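Local coordinates for enoyl-CoA hydratase/isomerase (Mycobacterium avium, PDB 3P5M), which probably hydrates or isomerises enoyl-CoA thioesters, using a crotonase fold, at residues L27-T32 and G66-G71; P33-L38 and D79-V84; F106-A111 and F125-T130; G133-G138 and L229-T234. All blocks are in the same frame, centred on the assembly; numbering follows the deposited sequence.

Contacts 2, 3 and 4 are buried and mostly apolar. Helix 32-47 packs on helix 74-90 in contact 2, and helix 106-113 meets strand 124-126 and the turn after it in contact 3. Phe-106 and Leu-110 of contact 3 reach Val-84 of contact 2. Contact 1 is partly buried and relies on backbone hydrogen bonds between two loops that lead into the helices of contact 2. Contact 4 lies farthest out, its centre about 17 Å from the centre of the chain, but is partly covered by a second subunit; it joins leucine packing to a water bridge, and Phe-129 ties it to contact 3.

Contact 1: residues L27-T32 and G66-G71; sequences LNAVDT and GGDLTG
Asp-68 leans over the backbone of Val-30 and ends between two residues of the other loop. Its CB sits 3.0 Å from Val-30 O; past CG the carboxylate oxygens leave that carbonyl for the neighbours of Val-30, OD1 coming to 4.2 Å from Ala-29 CB and OD2 to 3.9 Å from Asp-31 CB. Because OD2 of Asp-68 also lies 4.5 Å from OD2 of Asp-31, the two acids may raise each other's affinity for a proton, an effect the helix end probably offsets for Asp-31, which N-caps helix 32-47 and whose OD1 takes a weak bond from Met-34 N.

The grip itself is in the backbone. Val-30 N donates to Gly-66 O at 2.7 Å, with the donor tilted 34° out of the carbonyl plane, and Asp-68 N returns a bond to Val-30 O at 2.8 Å. Gly-66 O takes a further contact from Ala-29 CA, 3.1 Å away, and Val-30 CG2, set between the backbone N and the carbonyl carbon of its own residue, packs on it at 3.5 Å. Asn-28 accepts from Arg-23 N through OD1 and donates to Phe-63 O through ND2.

The two bonds make a single bridge of Val-30 with Gly-67. In the crotonase fold the loop after the third strand supplies one backbone N-H of the oxyanion hole; from its sequence position Gly-67 probably plays that part here.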
loop_
_atom_site.group_PDB
_atom_site.type_symbol
_atom_site.label_atom_id
_atom_site.label_comp_id
_atom_site.label_asym_id
_atom_site.label_seq_id
_atom_site.Cartn_x
_atom_site.Cartn_y
_atom_site.Cartn_z
ATOM N N LEU B 27 -1.231 28.281 -19.889
ATOM C CA LEU B 27 -0.876 27.230 -18.926
ATOM C C LEU B 27 0.633 26.980 -18.945
ATOM O O LEU B 27 1.098 25.848 -18.807
ATOM C CB LEU B 27 -1.656 25.923 -19.173
ATOM C CG LEU B 27 -3.167 26.023 -19.409
ATOM C CD1 LEU B 27 -3.731 24.682 -19.874
ATOM C CD2 LEU B 27 -3.929 26.558 -18.190
ATOM N N ASN B 28 1.388 28.059 -19.122
ATOM C CA ASN B 28 2.842 27.981 -19.124
ATOM C C ASN B 28 3.407 27.021 -20.160
ATOM O O ASN B 28 4.505 26.481 -19.968
ATOM C CB ASN B 28 3.370 27.634 -17.719
ATOM C CG ASN B 28 3.080 28.721 -16.730
ATOM O OD1 ASN B 28 3.033 29.897 -17.096
ATOM N ND2 ASN B 28 2.837 28.347 -15.482
ATOM N N ALA B 29 2.654 26.795 -21.234
ATOM C CA ALA B 29 3.189 26.140 -22.424
ATOM C C ALA B 29 4.403 26.966 -22.825
ATOM O O ALA B 29 4.379 28.188 -22.699
ATOM C CB ALA B 29 2.145 26.089 -23.556
ATOM N N VAL B 30 5.473 26.294 -23.244
ATOM C CA VAL B 30 6.761 26.937 -23.480
ATOM C C VAL B 30 7.148 27.044 -24.979
ATOM O O VAL B 30 6.787 26.183 -25.830
ATOM C CB VAL B 30 7.926 26.225 -22.723
ATOM C CG1 VAL B 30 7.751 26.326 -21.230
ATOM C CG2 VAL B 30 8.102 24.754 -23.180
ATOM N N ASP B 31 7.883 28.104 -25.283
ATOM C CA ASP B 31 8.527 28.258 -26.581
ATOM C C ASP B 31 10.012 28.548 -26.409
ATOM O O ASP B 31 10.505 28.649 -25.291
ATOM C CB ASP B 31 7.804 29.302 -27.473
ATOM C CG ASP B 31 7.904 30.745 -26.962
ATOM O OD1 ASP B 31 8.349 31.054 -25.836
ATOM O OD2 ASP B 31 7.525 31.610 -27.768
ATOM N N THR B 32 10.727 28.675 -27.518
ATOM C CA THR B 32 12.178 28.834 -27.457
ATOM C C THR B 32 12.653 30.050 -26.663
ATOM O O THR B 32 13.494 29.881 -25.799
ATOM C CB THR B 32 12.824 28.790 -28.846
ATOM O OG1 THR B 32 12.324 27.641 -29.531
ATOM C CG2 THR B 32 14.367 28.727 -28.728
ATOM N N GLY B 66 3.985 22.137 -21.083
ATOM C CA GLY B 66 4.975 21.690 -22.081
ATOM C C GLY B 66 5.120 22.527 -23.339
ATOM O O GLY B 66 4.731 23.680 -23.379
ATOM N N GLY B 67 5.713 21.931 -24.362
ATOM C CA GLY B 67 5.937 22.591 -25.644
ATOM C C GLY B 67 4.674 23.185 -26.241
ATOM O O GLY B 67 3.639 22.522 -26.353
ATOM N N ASP B 68 4.785 24.457 -26.594
ATOM C CA ASP B 68 3.732 25.259 -27.224
ATOM C C ASP B 68 3.046 24.653 -28.479
ATOM O O ASP B 68 1.840 24.807 -28.661
ATOM C CB ASP B 68 4.365 26.607 -27.618
ATOM C CG ASP B 68 3.424 27.758 -27.465
ATOM O OD1 ASP B 68 2.196 27.518 -27.479
ATOM O OD2 ASP B 68 3.902 28.904 -27.311
ATOM N N LEU B 69 3.827 23.994 -29.332
ATOM C CA LEU B 69 3.390 23.554 -30.672
ATOM C C LEU B 69 3.151 24.724 -31.683
ATOM O O LEU B 69 2.577 24.543 -32.769
ATOM C CB LEU B 69 2.225 22.544 -30.606
ATOM C CG LEU B 69 2.442 21.144 -30.002
ATOM C CD1 LEU B 69 1.570 20.127 -30.734
ATOM C CD2 LEU B 69 3.915 20.655 -29.992
ATOM N N THR B 70 3.640 25.904 -31.312
ATOM C CA THR B 70 3.715 27.076 -32.187
ATOM C C THR B 70 5.184 27.329 -32.573
ATOM O O THR B 70 6.076 26.657 -32.094
ATOM C CB THR B 70 3.165 28.355 -31.476
ATOM O OG1 THR B 70 4.099 28.775 -30.468
ATOM C CG2 THR B 70 1.773 28.111 -30.853
ATOM N N GLY B 71 5.449 28.288 -33.444
ATOM C CA GLY B 71 6.837 28.692 -33.688
ATOM C C GLY B 71 7.568 27.978 -34.804
ATOM O O GLY B 71 8.427 28.595 -35.458
#

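Contact 2: residues P33-L38 and D79-V84; sequences PMLEEL and DAANRV
Leu-35 is the centre of the packing, crossing Val-84 at about a right angle and lying on Ala-80 and Ala-81. It puts its CB 3.7 Å from Ala-80 CB, while its CD1 reaches on to Ala-81 CB at 3.8 Å. With CG beside the backbone N (chi1 -67°), the branch runs over this small pair of alanines. From the other helix Val-84 answers with both methyls: CG2 presses on Leu-35 O at 3.3 Å, and CG1 meets CD2 of Leu-38 at 3.9 Å, again nearly square to it.

The short axes run 25° from parallel and come within 8.7 Å, a spacing that suits the alanines. Phe-106 of helix 106-113 closes over Leu-35, Ala-81 and Val-84.

On the outer side Glu-36 and Arg-83 lie alongside one another, pointing the same way. Their salt bridge is long, with OE2 of Glu-36 3.8 Å from NH2 of Arg-83, and Glu-36 CG touches the guanidinium at its edge. Between the charged pair and Leu-35, water 1 donates to Ala-80 O at 2.8 Å and weakly to Leu-35 O. Cohesion therefore comes mainly from close apolar packing, with the exposed charges probably adding little.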
loop_
_atom_site.group_PDB
_atom_site.type_symbol
_atom_site.label_atom_id
_atom_site.label_comp_id
_atom_site.label_asym_id
_atom_site.label_seq_id
_atom_site.Cartn_x
_atom_site.Cartn_y
_atom_site.Cartn_z
ATOM N N PRO B 33 12.142 31.272 -26.966
ATOM C CA PRO B 33 12.542 32.409 -26.120
ATOM C C PRO B 33 12.387 32.088 -24.633
ATOM O O PRO B 33 13.303 32.326 -23.851
ATOM C CB PRO B 33 11.558 33.528 -26.510
ATOM C CG PRO B 33 10.921 33.100 -27.816
ATOM C CD PRO B 33 11.408 31.712 -28.173
ATOM N N MET B 34 11.234 31.537 -24.259
ATOM C CA MET B 34 10.934 31.253 -22.857
ATOM C C MET B 34 11.945 30.286 -22.248
ATOM O O MET B 34 12.413 30.493 -21.115
ATOM C CB MET B 34 9.510 30.726 -22.718
ATOM C CG MET B 34 9.039 30.490 -21.308
ATOM S SD MET B 34 7.270 30.225 -21.364
ATOM C CE MET B 34 6.876 29.837 -19.646
ATOM N N LEU B 35 12.296 29.249 -23.012
ATOM C CA LEU B 35 13.260 28.243 -22.538
ATOM C C LEU B 35 14.663 28.814 -22.371
ATOM O O LEU B 35 15.311 28.576 -21.349
ATOM C CB LEU B 35 13.288 27.016 -23.463
ATOM C CG LEU B 35 12.027 26.144 -23.504
ATOM C CD1 LEU B 35 12.110 25.107 -24.623
ATOM C CD2 LEU B 35 11.791 25.475 -22.179
ATOM N N GLU B 36 15.118 29.559 -23.377
ATOM C CA GLU B 36 16.435 30.207 -23.337
ATOM C C GLU B 36 16.557 31.169 -22.171
ATOM O O GLU B 36 17.576 31.197 -21.494
ATOM C CB GLU B 36 16.746 30.927 -24.646
ATOM C CG GLU B 36 17.567 30.093 -25.616
ATOM C CD GLU B 36 17.805 30.795 -26.955
ATOM O OE1 GLU B 36 17.930 32.044 -26.977
ATOM O OE2 GLU B 36 17.871 30.100 -27.995
ATOM N N GLU B 37 15.507 31.949 -21.951
ATOM C CA GLU B 37 15.410 32.820 -20.793
ATOM C C GLU B 37 15.571 32.054 -19.470
ATOM O O GLU B 37 16.390 32.415 -18.624
ATOM C CB GLU B 37 14.072 33.573 -20.815
ATOM C CG GLU B 37 13.880 34.566 -19.642
ATOM C CD GLU B 37 14.677 35.851 -19.798
ATOM O OE1 GLU B 37 15.328 36.035 -20.833
ATOM O OE2 GLU B 37 14.643 36.692 -18.881
ATOM N N LEU B 38 14.784 30.996 -19.317
ATOM C CA LEU B 38 14.824 30.156 -18.144
ATOM C C LEU B 38 16.254 29.670 -17.857
ATOM O O LEU B 38 16.739 29.716 -16.724
ATOM C CB LEU B 38 13.877 28.975 -18.378
ATOM C CG LEU B 38 13.628 27.899 -17.317
ATOM C CD1 LEU B 38 13.327 28.512 -15.975
ATOM C CD2 LEU B 38 12.467 26.995 -17.749
ATOM N N ASP B 79 16.584 21.724 -28.648
ATOM C CA ASP B 79 17.894 22.133 -28.090
ATOM C C ASP B 79 17.768 22.978 -26.813
ATOM O O ASP B 79 18.462 22.721 -25.811
ATOM C CB ASP B 79 18.776 22.864 -29.119
ATOM C CG ASP B 79 19.239 21.950 -30.278
ATOM O OD1 ASP B 79 19.229 20.695 -30.170
ATOM O OD2 ASP B 79 19.630 22.510 -31.324
ATOM N N ALA B 80 16.909 23.993 -26.845
ATOM C CA ALA B 80 16.745 24.855 -25.662
ATOM C C ALA B 80 16.208 24.066 -24.440
ATOM O O ALA B 80 16.743 24.185 -23.295
ATOM C CB ALA B 80 15.861 26.094 -26.005
ATOM N N ALA B 81 15.181 23.242 -24.688
ATOM C CA ALA B 81 14.580 22.350 -23.665
ATOM C C ALA B 81 15.609 21.392 -23.089
ATOM O O ALA B 81 15.681 21.196 -21.871
ATOM C CB ALA B 81 13.454 21.584 -24.266
ATOM N N ASN B 82 16.428 20.818 -23.966
ATOM C CA ASN B 82 17.548 19.996 -23.525
ATOM C C ASN B 82 18.515 20.741 -22.617
ATOM O O ASN B 82 18.934 20.215 -21.563
ATOM C CB ASN B 82 18.261 19.350 -24.727
ATOM C CG ASN B 82 17.452 18.199 -25.338
ATOM O OD1 ASN B 82 16.573 17.635 -24.677
ATOM N ND2 ASN B 82 17.775 17.821 -26.577
ATOM N N ARG B 83 18.851 21.980 -22.988
ATOM C CA ARG B 83 19.815 22.743 -22.195
ATOM C C ARG B 83 19.243 23.186 -20.852
ATOM O O ARG B 83 19.991 23.309 -19.895
ATOM C CB ARG B 83 20.382 23.936 -22.995
ATOM C CG ARG B 83 21.569 23.527 -23.946
ATOM C CD ARG B 83 21.504 24.224 -25.324
ATOM N NE ARG B 83 20.755 25.481 -25.204
ATOM C CZ ARG B 83 20.380 26.248 -26.225
ATOM N NH1 ARG B 83 20.712 25.896 -27.463
ATOM N NH2 ARG B 83 19.676 27.367 -25.997
ATOM N N VAL B 84 17.922 23.407 -20.766
ATOM C CA VAL B 84 17.290 23.743 -19.473
ATOM C C VAL B 84 17.511 22.590 -18.503
ATOM O O VAL B 84 17.974 22.777 -17.381
ATOM C CB VAL B 84 15.778 24.059 -19.618
ATOM C CG1 VAL B 84 15.086 24.114 -18.258
ATOM C CG2 VAL B 84 15.571 25.403 -20.378
HETATM O O HOH W 1 17.584 26.880 -22.982
#

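Contact 3: residues F106-A111 and F125-T130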
loop_
_atom_site.group_PDB
_atom_site.type_symbol
_atom_site.label_atom_id
_atom_site.label_comp_id
_atom_site.label_asym_id
_atom_site.label_seq_id
_atom_site.Cartn_x
_atom_site.Cartn_y
_atom_site.Cartn_z
ATOM N N PHE B 106 7.168 18.410 -21.886
ATOM C CA PHE B 106 8.376 19.016 -21.284
ATOM C C PHE B 106 8.182 19.553 -19.847
ATOM O O PHE B 106 9.149 19.668 -19.097
ATOM C CB PHE B 106 8.953 20.156 -22.143
ATOM C CG PHE B 106 10.161 20.799 -21.513
ATOM C CD1 PHE B 106 11.394 20.145 -21.529
ATOM C CD2 PHE B 106 10.052 21.993 -20.823
ATOM C CE1 PHE B 106 12.494 20.690 -20.910
ATOM C CE2 PHE B 106 11.164 22.553 -20.209
ATOM C CZ PHE B 106 12.382 21.906 -20.266
ATOM N N GLY B 107 6.959 19.911 -19.471
ATOM C CA GLY B 107 6.674 20.291 -18.068
ATOM C C GLY B 107 6.980 19.178 -17.077
ATOM O O GLY B 107 7.377 19.429 -15.933
ATOM N N CYS B 108 6.784 17.944 -17.507
ATOM C CA CYS B 108 7.166 16.805 -16.704
ATOM C C CYS B 108 8.695 16.685 -16.643
ATOM O O CYS B 108 9.297 16.601 -15.554
ATOM C CB CYS B 108 6.518 15.513 -17.262
ATOM S SG CYS B 108 6.840 14.036 -16.260
ATOM N N SER B 109 9.332 16.674 -17.812
ATOM C CA SER B 109 10.783 16.630 -17.889
ATOM C C SER B 109 11.415 17.687 -16.953
ATOM O O SER B 109 12.362 17.378 -16.215
ATOM C CB SER B 109 11.218 16.895 -19.326
ATOM O OG SER B 109 10.530 16.046 -20.238
ATOM N N LEU B 110 10.878 18.916 -16.992
ATOM C CA LEU B 110 11.377 20.058 -16.211
ATOM C C LEU B 110 11.357 19.802 -14.684
ATOM O O LEU B 110 12.367 20.009 -13.971
ATOM C CB LEU B 110 10.503 21.284 -16.520
ATOM C CG LEU B 110 10.801 22.661 -15.938
ATOM C CD1 LEU B 110 12.184 23.104 -16.338
ATOM C CD2 LEU B 110 9.780 23.601 -16.574
ATOM N N ALA B 111 10.188 19.414 -14.191
ATOM C CA ALA B 111 9.996 19.130 -12.766
ATOM C C ALA B 111 10.973 18.021 -12.379
ATOM O O ALA B 111 11.694 18.126 -11.390
ATOM C CB ALA B 111 8.567 18.682 -12.514
ATOM N N PHE B 125 1.483 14.310 -13.602
ATOM C CA PHE B 125 2.668 14.203 -14.457
ATOM C C PHE B 125 2.241 13.354 -15.631
ATOM O O PHE B 125 1.614 12.294 -15.462
ATOM C CB PHE B 125 3.802 13.562 -13.655
ATOM C CG PHE B 125 4.174 14.347 -12.419
ATOM C CD1 PHE B 125 5.226 15.276 -12.446
ATOM C CD2 PHE B 125 3.447 14.212 -11.264
ATOM C CE1 PHE B 125 5.542 16.030 -11.323
ATOM C CE2 PHE B 125 3.739 14.953 -10.140
ATOM C CZ PHE B 125 4.801 15.866 -10.157
ATOM N N GLN B 126 2.522 13.827 -16.841
ATOM C CA GLN B 126 1.958 13.165 -17.987
ATOM C C GLN B 126 2.805 13.423 -19.233
ATOM O O GLN B 126 3.156 14.559 -19.522
ATOM C CB GLN B 126 0.544 13.694 -18.243
ATOM C CG GLN B 126 -0.187 12.995 -19.412
ATOM C CD GLN B 126 -1.472 13.741 -19.848
ATOM O OE1 GLN B 126 -1.612 14.928 -19.596
ATOM N NE2 GLN B 126 -2.400 13.032 -20.496
ATOM N N LEU B 127 3.105 12.351 -19.954
ATOM C CA LEU B 127 3.788 12.452 -21.258
ATOM C C LEU B 127 2.697 12.428 -22.334
ATOM O O LEU B 127 2.406 11.385 -22.942
ATOM C CB LEU B 127 4.795 11.312 -21.429
ATOM C CG LEU B 127 5.900 11.191 -20.373
ATOM C CD1 LEU B 127 6.850 10.002 -20.670
ATOM C CD2 LEU B 127 6.701 12.494 -20.250
ATOM N N ALA B 128 2.046 13.570 -22.525
ATOM C CA ALA B 128 0.942 13.617 -23.482
ATOM C C ALA B 128 1.412 13.701 -24.935
ATOM O O ALA B 128 0.587 13.786 -25.828
ATOM C CB ALA B 128 -0.033 14.758 -23.169
ATOM N N PHE B 129 2.712 13.648 -25.186
ATOM C CA PHE B 129 3.198 13.911 -26.535
ATOM C C PHE B 129 2.545 12.993 -27.568
ATOM O O PHE B 129 2.136 13.458 -28.633
ATOM C CB PHE B 129 4.728 13.749 -26.651
ATOM C CG PHE B 129 5.531 14.303 -25.494
ATOM C CD1 PHE B 129 6.244 15.502 -25.645
ATOM C CD2 PHE B 129 5.637 13.599 -24.280
ATOM C CE1 PHE B 129 7.008 16.006 -24.616
ATOM C CE2 PHE B 129 6.425 14.089 -23.239
ATOM C CZ PHE B 129 7.125 15.308 -23.409
ATOM N N THR B 130 2.445 11.691 -27.260
ATOM C CA THR B 130 1.958 10.715 -28.244
ATOM C C THR B 130 0.545 10.970 -28.698
ATOM O O THR B 130 0.144 10.461 -29.751
ATOM C CB THR B 130 2.101 9.225 -27.803
ATOM O OG1 THR B 130 1.597 9.045 -26.481
ATOM C CG2 THR B 130 3.549 8.777 -27.845
#
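Cys-108 lays its sulfur against Phe-125, SG resting 4.0 Å from Phe-125 CB near the edge of the ring. This is the inside of the crotonase fold, where helix 106-113 sits over the small sheet that includes strand 124-126. SG is anti to the backbone N (chi1 -176°), which directs it from the helix to the strand. The Cys-108 CB has two further neighbours, Gln-126 O at 4.2 Å and the methyl CD2 of Leu-127 at 4.3 Å, so this one residue touches three successive residues of the strand and the loop after it. One turn on, Ala-111 brings its CB to 4.2 Å from Phe-125 CE1, also at the ring edge. The benzyl group is thus met along its rim by sulfur and methyl, with no face-on partner from residues 106-111.

Strand 124-126 is itself held by backbone bonds, Phe-125 to Ile-163 and Gln-126 to Ala-103 and Gly-105. Past it the chain turns into a 3-10 segment, and Phe-129 swings its ring back to the start of the helix. Leu-127 CB lies in the plane of that ring, at its edge, and Asp-137 packs against it too.

Phe-106 points its own side chain the other way, to Leu-35 and Ala-81. By its position in the sequence, the Phe-106 N-H is probably the second donor of the oxyanion hole, as in crotonase relatives. Its nitrogen lies 3.5 Å from Phe-129 CZ and 3.6 Å from Phe-129 CE1, approached obliquely.

Contact 4: residues G133-G138 and L229-T234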
loop_
_atom_site.group_PDB
_atom_site.type_symbol
_atom_site.label_atom_id
_atom_site.label_comp_id
_atom_site.label_asym_id
_atom_site.label_seq_id
_atom_site.Cartn_x
_atom_site.Cartn_y
_atom_site.Cartn_z
ATOM N N GLY B 133 1.110 12.510 -31.718
ATOM C CA GLY B 133 2.034 11.747 -32.556
ATOM C C GLY B 133 3.499 12.110 -32.395
ATOM O O GLY B 133 4.317 11.803 -33.272
ATOM N N LEU B 134 3.823 12.756 -31.277
ATOM C CA LEU B 134 5.194 13.138 -30.954
ATOM C C LEU B 134 5.709 12.286 -29.788
ATOM O O LEU B 134 4.945 11.569 -29.162
ATOM C CB LEU B 134 5.270 14.624 -30.603
ATOM C CG LEU B 134 4.862 15.611 -31.700
ATOM C CD1 LEU B 134 5.138 17.051 -31.260
ATOM C CD2 LEU B 134 5.610 15.308 -33.025
ATOM N N MET B 135 7.001 12.382 -29.509
ATOM C CA MET B 135 7.676 11.522 -28.545
ATOM C C MET B 135 8.168 12.381 -27.374
ATOM O O MET B 135 8.124 13.623 -27.468
ATOM C CB MET B 135 8.876 10.842 -29.219
ATOM C CG MET B 135 10.062 11.795 -29.380
ATOM S SD MET B 135 11.481 11.033 -30.153
ATOM C CE MET B 135 11.990 9.900 -28.889
ATOM N N PRO B 136 8.620 11.737 -26.263
ATOM C CA PRO B 136 9.059 12.504 -25.087
ATOM C C PRO B 136 10.271 13.356 -25.454
ATOM O O PRO B 136 10.991 13.008 -26.387
ATOM C CB PRO B 136 9.419 11.417 -24.076
ATOM C CG PRO B 136 8.460 10.279 -24.427
ATOM C CD PRO B 136 8.425 10.304 -25.940
ATOM N N ASP B 137 10.455 14.478 -24.753
ATOM C CA ASP B 137 11.622 15.365 -24.965
ATOM C C ASP B 137 12.237 15.856 -23.639
ATOM O O ASP B 137 11.818 15.435 -22.544
ATOM C CB ASP B 137 11.231 16.572 -25.814
ATOM C CG ASP B 137 10.190 17.439 -25.141
ATOM O OD1 ASP B 137 9.936 17.289 -23.914
ATOM O OD2 ASP B 137 9.615 18.279 -25.842
ATOM N N GLY B 138 13.221 16.755 -23.743
ATOM C CA GLY B 138 13.906 17.276 -22.569
ATOM C C GLY B 138 14.920 16.301 -22.024
ATOM O O GLY B 138 15.725 16.669 -21.180
ATOM N N LEU B 229 12.346 15.791 -34.754
ATOM C CA LEU B 229 12.536 16.285 -36.125
ATOM C C LEU B 229 11.902 15.405 -37.183
ATOM O O LEU B 229 11.287 15.900 -38.119
ATOM C CB LEU B 229 14.034 16.452 -36.436
ATOM C CG LEU B 229 14.647 17.759 -35.913
ATOM C CD1 LEU B 229 16.188 17.731 -36.097
ATOM C CD2 LEU B 229 13.993 18.997 -36.591
ATOM N N ALA B 230 12.068 14.094 -37.054
ATOM C CA ALA B 230 11.450 13.180 -38.001
ATOM C C ALA B 230 9.932 13.114 -37.796
ATOM O O ALA B 230 9.163 13.020 -38.761
ATOM C CB ALA B 230 12.057 11.816 -37.877
ATOM N N LEU B 231 9.494 13.173 -36.534
ATOM C CA LEU B 231 8.066 12.982 -36.215
ATOM C C LEU B 231 7.170 14.126 -36.674
ATOM O O LEU B 231 6.060 13.877 -37.120
ATOM C CB LEU B 231 7.841 12.656 -34.730
ATOM C CG LEU B 231 8.293 11.266 -34.286
ATOM C CD1 LEU B 231 7.997 11.107 -32.771
ATOM C CD2 LEU B 231 7.641 10.168 -35.083
ATOM N N VAL B 232 7.662 15.361 -36.636
ATOM C CA VAL B 232 6.864 16.501 -37.158
ATOM C C VAL B 232 6.582 16.437 -38.698
ATOM O O VAL B 232 5.625 17.057 -39.187
ATOM C CB VAL B 232 7.389 17.919 -36.688
ATOM C CG1 VAL B 232 7.444 18.004 -35.159
ATOM C CG2 VAL B 232 8.773 18.267 -37.273
ATOM N N GLU B 233 7.406 15.699 -39.447
ATOM C CA GLU B 233 7.171 15.494 -40.875
ATOM C C GLU B 233 6.126 14.422 -41.198
ATOM O O GLU B 233 5.788 14.245 -42.370
ATOM C CB GLU B 233 8.473 15.095 -41.598
ATOM C CG GLU B 233 9.682 16.023 -41.466
ATOM C CD GLU B 233 9.476 17.367 -42.145
ATOM O OE1 GLU B 233 8.985 17.380 -43.305
ATOM O OE2 GLU B 233 9.803 18.409 -41.523
ATOM N N THR B 234 5.648 13.688 -40.182
ATOM C CA THR B 234 4.825 12.487 -40.397
ATOM C C THR B 234 3.339 12.840 -40.643
ATOM O O THR B 234 2.877 13.903 -40.210
ATOM C CB THR B 234 4.946 11.483 -39.189
ATOM O OG1 THR B 234 4.465 12.081 -37.949
ATOM C CG2 THR B 234 6.391 11.025 -39.035
HETATM O O HOH W 2 4.132 10.221 -35.747
#
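Leu-231, in the last turn of helix 217-231, carries most of this contact and meets three consecutive residues of 133-138. Its CB lies 3.9 Å from Leu-134 CD2, the two leucines sliding past each other in opposite directions. Farther out, Leu-231 CD1 wedges against Met-135, 3.6 Å from its N and 3.7 Å from its CB, with the two side chains nearly at right angles. The same methyl is 3.8 Å from Gly-133 O. CG of Leu-231 stands beside its own backbone N (chi1 -71°), which carries the branch across the loop.

Val-232 follows and adds one methyl: its CG1 touches Leu-134 CD2 at 3.9 Å, so that Leu-134 CD2 is shared by Leu-231 and Val-232. Phe-237 of the next helix packs on Leu-134 and Val-232 as well.

Then the chain makes a type I turn, from Leu-231 to Thr-234, closed by Thr-234 N on Leu-231 O. Thr-234 OG1 donates to that same oxygen, while it caps helix 235-245 by accepting from Phe-237 N. Water 2 donates to Thr-234 OG1 and to Gly-133 O, 2.9 Å from each.

A second subunit presses here, its Ala-201 against Leu-231 and its Thr-205 against Met-135, so the contact joins the core of the crotonase fold to its C-terminal helices at a subunit interface. Direct adhesion between the segments is apolar, and the one polar link described between them passes through water 2, which donates to both sides.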